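Local structure of hypothetical protein TT1465 (1WEK) at residues A[39-44]-A[133-138]; A[164-169]-A[198-203]. The protein is of unknown function but belongs to the SLOG clan and has a Rossmann-like fold built on a parallel beta sheet. All blocks are in the same frame, centred on the assembly; numbering follows the deposited sequence.

In the fold
Interactions 1 and 2 belong to one parallel sheet. Interaction 1 joins its middle strands, 39-43 and 132-137, about 5 Å from the centre of the chain, whereas interaction 2 adds strand 198-200 to 165-168 at a margin of the sheet within the chain, about 14 Å from that centre. Their centres lie 10 Å apart. Strands 132-137 and 165-168 are neighbours, joined by probable hydrogen bonds from F137 N to F166 O (2.8 Å) and from L168 N to F137 O (2.9 Å). L138 CD2 also packs on L168 CD1 at 3.6 Å. G44, which directly follows strand 39-43, lies about 6 Å from a bound phosphate ion, probably from the crystallisation liquor.

Interaction 1: A[39-44]-A[133-138]; sequences LVSVFG and VGFVFL
Strand 39-43 runs parallel to segment 133-138 of strand 132-137, the axes of the short strand segments 4.8 Å apart at closest approach and inclined by 18°, with S41, V42 and F43 in register with F135, V136 and F137. The backbone ladder runs from V133 N, bonded to L39 O, to L138 N, bonded to F43 O; between them S41 N binds G134 O, V136 N binds S41 O, and F43 N binds V136 O at 2.8 Å. F43 and F137 stand side by side on the face they share with S41 and F135. Their ring planes are only 7° apart, but the offset is large and little of one ring lies over the other; the centroids are 4.6 Å apart. Both CG atoms lie anti to their own carbonyl carbons, which lets the rings lean the same way, with F43 CD1 above one face of F137. The F43 ring also brings CE1 to F135 CD2 (4.0 Å), an edge contact for both rings. This pairing lies in the middle of a Rossmann-like alpha/beta sheet, where helix 142-156 packs against F43 and F137. S41 sets CB against F135 CD2 at 3.7 Å, while the OG of this buried serine is hydrogen-bonded to the backbone oxygen of F128. Through the other face, V40 CG1 meets V136 CG2 at 4.1 Å, and V42 CG1 touches L138 CD1 at 3.9 Å beside V84 of helix 79-90.

Interaction 2: A[164-169]-A[198-203]; sequences PVFLLD and RLTDEP
One face of the R198 guanidinium is met by F166 CE2, which lies 3.5 Å above its plane and toward the rim of the group. The ring and guanidinium planes are 52° apart, far from a flat stack, and R198 NE approaches the F166 ring obliquely, 3.6 Å from F166 CE2. A bend in the arginine chain at CG-CD (chi3 56°) swings NE and the guanidinium alongside the ring, while R198 CD rests 3.7 Å from F166 CE2. On this side of the sheet L168 and T200 also run alongside one another, with L168 CD2 3.6 Å from T200 CG2. The parallel backbones are linked by four hydrogen bonds: R198 N to V165 O, L167 N to R198 O, T200 N to L167 O, and D169 N to T200 O. T200 OG1 accepts from E202 N at 3.2 Å, forming an ST turn, and is also bonded to E205. Where the strands end, D169 OD1 and D201 OD1 come within 4.4 Å, and their like charges are probably eased by the backbone N-H groups of Y172 and R170, to which they bond respectively. Strands 165-168 and 198-200 are joined through helix 170-185 as a beta-alpha-beta unit. W173 of that helix touches L167 and L199 on one side of the sheet, while V206 of helix 203-211 packs on F166 and T200 on the other.

Interaction 1: A[39-44]-A[133-138]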
loop_
_atom_site.group_PDB
_atom_site.type_symbol
_atom_site.label_atom_id
_atom_site.label_comp_id
_atom_site.label_asym_id
_atom_site.label_seq_id
_atom_site.Cartn_x
_atom_site.Cartn_y
_atom_site.Cartn_z
ATOM N N LEU A 39 -20.206 -12.040 18.850
ATOM C CA LEU A 39 -21.097 -11.392 17.909
ATOM C C LEU A 39 -21.892 -12.378 17.061
ATOM O O LEU A 39 -21.340 -13.329 16.496
ATOM C CB LEU A 39 -20.300 -10.453 17.001
ATOM C CG LEU A 39 -19.522 -9.344 17.718
ATOM C CD1 LEU A 39 -18.622 -8.637 16.739
ATOM C CD2 LEU A 39 -20.490 -8.370 18.347
ATOM N N VAL A 40 -23.195 -12.122 16.995
ATOM C CA VAL A 40 -24.134 -12.928 16.245
ATOM C C VAL A 40 -24.689 -12.126 15.067
ATOM O O VAL A 40 -25.244 -11.036 15.249
ATOM C CB VAL A 40 -25.301 -13.359 17.149
ATOM C CG1 VAL A 40 -26.370 -14.056 16.323
ATOM C CG2 VAL A 40 -24.787 -14.283 18.255
ATOM N N SER A 41 -24.524 -12.657 13.861
ATOM C CA SER A 41 -25.027 -11.985 12.668
ATOM C C SER A 41 -26.485 -12.356 12.507
ATOM O O SER A 41 -26.845 -13.527 12.600
ATOM C CB SER A 41 -24.224 -12.406 11.449
ATOM O OG SER A 41 -22.975 -11.747 11.476
ATOM N N VAL A 42 -27.322 -11.348 12.291
ATOM C CA VAL A 42 -28.759 -11.549 12.172
ATOM C C VAL A 42 -29.309 -10.898 10.906
ATOM O O VAL A 42 -28.959 -9.775 10.563
ATOM C CB VAL A 42 -29.460 -10.975 13.418
ATOM C CG1 VAL A 42 -30.937 -11.334 13.420
ATOM C CG2 VAL A 42 -28.783 -11.516 14.664
ATOM N N PHE A 43 -30.172 -11.618 10.205
ATOM C CA PHE A 43 -30.729 -11.119 8.962
ATOM C C PHE A 43 -32.244 -11.229 8.869
ATOM O O PHE A 43 -32.855 -12.150 9.409
ATOM C CB PHE A 43 -30.100 -11.877 7.790
ATOM C CG PHE A 43 -28.618 -11.991 7.881
ATOM C CD1 PHE A 43 -28.035 -13.018 8.620
ATOM C CD2 PHE A 43 -27.797 -11.052 7.262
ATOM C CE1 PHE A 43 -26.663 -13.112 8.745
ATOM C CE2 PHE A 43 -26.413 -11.130 7.377
ATOM C CZ PHE A 43 -25.842 -12.165 8.123
ATOM N N GLY A 44 -32.846 -10.288 8.152
ATOM C CA GLY A 44 -34.284 -10.306 7.982
ATOM C C GLY A 44 -34.716 -9.234 7.003
ATOM O O GLY A 44 -33.931 -8.346 6.665
ATOM N N VAL A 133 -20.212 -15.878 15.635
ATOM C CA VAL A 133 -20.260 -17.124 16.380
ATOM C C VAL A 133 -21.575 -17.801 16.019
ATOM O O VAL A 133 -21.918 -18.854 16.564
ATOM C CB VAL A 133 -20.223 -16.882 17.916
ATOM C CG1 VAL A 133 -18.897 -16.260 18.325
ATOM C CG2 VAL A 133 -21.365 -15.971 18.326
ATOM N N GLY A 134 -22.311 -17.186 15.096
ATOM C CA GLY A 134 -23.595 -17.732 14.665
ATOM C C GLY A 134 -24.326 -16.842 13.657
ATOM O O GLY A 134 -23.976 -15.674 13.494
ATOM N N PHE A 135 -25.334 -17.396 12.983
ATOM C CA PHE A 135 -26.126 -16.672 11.989
ATOM C C PHE A 135 -27.602 -17.029 12.131
ATOM O O PHE A 135 -27.959 -18.209 12.186
ATOM C CB PHE A 135 -25.695 -17.032 10.555
ATOM C CG PHE A 135 -24.240 -16.854 10.301
ATOM C CD1 PHE A 135 -23.334 -17.868 10.629
ATOM C CD2 PHE A 135 -23.757 -15.656 9.791
ATOM C CE1 PHE A 135 -21.965 -17.685 10.454
ATOM C CE2 PHE A 135 -22.386 -15.457 9.612
ATOM C CZ PHE A 135 -21.489 -16.470 9.945
ATOM N N VAL A 136 -28.450 -16.006 12.184
ATOM C CA VAL A 136 -29.891 -16.204 12.288
ATOM C C VAL A 136 -30.588 -15.539 11.088
ATOM O O VAL A 136 -30.450 -14.338 10.848
ATOM C CB VAL A 136 -30.460 -15.592 13.590
ATOM C CG1 VAL A 136 -31.904 -16.065 13.797
ATOM C CG2 VAL A 136 -29.587 -16.003 14.798
ATOM N N PHE A 137 -31.344 -16.320 10.337
ATOM C CA PHE A 137 -32.059 -15.768 9.188
ATOM C C PHE A 137 -33.573 -15.701 9.419
ATOM O O PHE A 137 -34.240 -16.727 9.551
ATOM C CB PHE A 137 -31.715 -16.582 7.938
ATOM C CG PHE A 137 -30.249 -16.510 7.576
ATOM C CD1 PHE A 137 -29.325 -17.346 8.190
ATOM C CD2 PHE A 137 -29.785 -15.527 6.715
ATOM C CE1 PHE A 137 -27.952 -17.199 7.963
ATOM C CE2 PHE A 137 -28.403 -15.367 6.477
ATOM C CZ PHE A 137 -27.486 -16.209 7.110
ATOM N N LEU A 138 -34.104 -14.479 9.495
ATOM C CA LEU A 138 -35.541 -14.291 9.691
ATOM C C LEU A 138 -36.183 -14.067 8.321
ATOM O O LEU A 138 -35.476 -13.838 7.338
ATOM C CB LEU A 138 -35.792 -13.079 10.609
ATOM C CG LEU A 138 -35.407 -13.262 12.081
ATOM C CD1 LEU A 138 -34.677 -12.023 12.615
ATOM C CD2 LEU A 138 -36.659 -13.535 12.890
#

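Interaction 2: A[164-169]-A[198-203]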
loop_
_atom_site.group_PDB
_atom_site.type_symbol
_atom_site.label_atom_id
_atom_site.label_comp_id
_atom_site.label_asym_id
_atom_site.label_seq_id
_atom_site.Cartn_x
_atom_site.Cartn_y
_atom_site.Cartn_z
ATOM N N PRO A 164 -23.207 -22.197 14.302
ATOM C CA PRO A 164 -24.633 -22.467 14.094
ATOM C C PRO A 164 -25.334 -21.552 13.077
ATOM O O PRO A 164 -25.077 -20.350 13.018
ATOM C CB PRO A 164 -25.234 -22.297 15.492
ATOM C CG PRO A 164 -24.074 -22.424 16.420
ATOM C CD PRO A 164 -22.944 -21.787 15.691
ATOM N N VAL A 165 -26.215 -22.142 12.273
ATOM C CA VAL A 165 -27.009 -21.384 11.303
ATOM C C VAL A 165 -28.477 -21.724 11.564
ATOM O O VAL A 165 -28.865 -22.892 11.573
ATOM C CB VAL A 165 -26.679 -21.743 9.848
ATOM C CG1 VAL A 165 -27.684 -21.064 8.925
ATOM C CG2 VAL A 165 -25.265 -21.302 9.491
ATOM N N PHE A 166 -29.291 -20.703 11.808
ATOM C CA PHE A 166 -30.703 -20.930 12.056
ATOM C C PHE A 166 -31.603 -20.163 11.093
ATOM O O PHE A 166 -31.258 -19.075 10.646
ATOM C CB PHE A 166 -31.062 -20.509 13.484
ATOM C CG PHE A 166 -30.402 -21.330 14.541
ATOM C CD1 PHE A 166 -29.142 -20.998 15.011
ATOM C CD2 PHE A 166 -31.047 -22.438 15.075
ATOM C CE1 PHE A 166 -28.537 -21.754 15.998
ATOM C CE2 PHE A 166 -30.452 -23.199 16.057
ATOM C CZ PHE A 166 -29.197 -22.855 16.519
ATOM N N LEU A 167 -32.756 -20.745 10.775
ATOM C CA LEU A 167 -33.740 -20.095 9.920
ATOM C C LEU A 167 -34.982 -20.021 10.782
ATOM O O LEU A 167 -35.531 -21.049 11.174
ATOM C CB LEU A 167 -34.062 -20.925 8.680
ATOM C CG LEU A 167 -32.931 -21.462 7.805
ATOM C CD1 LEU A 167 -33.530 -21.864 6.483
ATOM C CD2 LEU A 167 -31.835 -20.406 7.587
ATOM N N LEU A 168 -35.413 -18.811 11.102
ATOM C CA LEU A 168 -36.600 -18.643 11.915
ATOM C C LEU A 168 -37.853 -18.534 11.073
ATOM O O LEU A 168 -37.885 -17.809 10.072
ATOM C CB LEU A 168 -36.467 -17.408 12.813
ATOM C CG LEU A 168 -35.790 -17.676 14.156
ATOM C CD1 LEU A 168 -35.559 -16.362 14.902
ATOM C CD2 LEU A 168 -36.677 -18.624 14.969
ATOM N N ASP A 169 -38.881 -19.260 11.508
ATOM C CA ASP A 169 -40.197 -19.310 10.871
ATOM C C ASP A 169 -40.248 -20.382 9.780
ATOM O O ASP A 169 -40.064 -20.096 8.598
ATOM C CB ASP A 169 -40.584 -17.949 10.291
ATOM C CG ASP A 169 -42.014 -17.930 9.797
ATOM O OD1 ASP A 169 -42.472 -18.982 9.270
ATOM O OD2 ASP A 169 -42.684 -16.874 9.928
ATOM N N ARG A 198 -30.453 -25.104 10.769
ATOM C CA ARG A 198 -31.557 -25.613 11.564
ATOM C C ARG A 198 -32.757 -24.709 11.364
ATOM O O ARG A 198 -32.644 -23.487 11.438
ATOM C CB ARG A 198 -31.175 -25.650 13.047
ATOM C CG ARG A 198 -30.140 -26.714 13.389
ATOM C CD ARG A 198 -29.698 -26.665 14.852
ATOM N NE ARG A 198 -30.806 -26.784 15.801
ATOM C CZ ARG A 198 -30.650 -26.789 17.126
ATOM N NH1 ARG A 198 -29.431 -26.688 17.648
ATOM N NH2 ARG A 198 -31.708 -26.869 17.932
ATOM N N LEU A 199 -33.914 -25.313 11.118
ATOM C CA LEU A 199 -35.131 -24.554 10.901
ATOM C C LEU A 199 -35.930 -24.548 12.202
ATOM O O LEU A 199 -36.164 -25.595 12.789
ATOM C CB LEU A 199 -35.920 -25.208 9.762
ATOM C CG LEU A 199 -36.873 -24.357 8.923
ATOM C CD1 LEU A 199 -36.395 -22.938 8.841
ATOM C CD2 LEU A 199 -36.964 -24.957 7.540
ATOM N N THR A 200 -36.333 -23.376 12.672
ATOM C CA THR A 200 -37.085 -23.323 13.925
ATOM C C THR A 200 -38.044 -22.151 14.021
ATOM O O THR A 200 -37.871 -21.134 13.347
ATOM C CB THR A 200 -36.139 -23.267 15.145
ATOM O OG1 THR A 200 -36.908 -23.382 16.347
ATOM C CG2 THR A 200 -35.383 -21.938 15.189
ATOM N N ASP A 201 -39.062 -22.305 14.868
ATOM C CA ASP A 201 -40.062 -21.259 15.092
ATOM C C ASP A 201 -39.823 -20.527 16.415
ATOM O O ASP A 201 -40.426 -19.478 16.668
ATOM C CB ASP A 201 -41.477 -21.850 15.133
ATOM C CG ASP A 201 -42.050 -22.120 13.751
ATOM O OD1 ASP A 201 -41.642 -21.455 12.786
ATOM O OD2 ASP A 201 -42.930 -22.985 13.631
ATOM N N GLU A 202 -38.937 -21.072 17.246
ATOM C CA GLU A 202 -38.679 -20.504 18.568
ATOM C C GLU A 202 -37.371 -19.734 18.750
ATOM O O GLU A 202 -36.284 -20.292 18.638
ATOM C CB GLU A 202 -38.751 -21.635 19.591
ATOM C CG GLU A 202 -39.965 -22.535 19.387
ATOM C CD GLU A 202 -39.752 -23.939 19.930
ATOM O OE1 GLU A 202 -40.701 -24.755 19.868
ATOM O OE2 GLU A 202 -38.634 -24.226 20.411
ATOM N N PRO A 203 -37.466 -18.432 19.037
ATOM C CA PRO A 203 -36.247 -17.649 19.229
ATOM C C PRO A 203 -35.436 -18.211 20.392
ATOM O O PRO A 203 -34.207 -18.154 20.384
ATOM C CB PRO A 203 -36.783 -16.250 19.526
ATOM C CG PRO A 203 -38.059 -16.208 18.732
ATOM C CD PRO A 203 -38.657 -17.562 19.020
#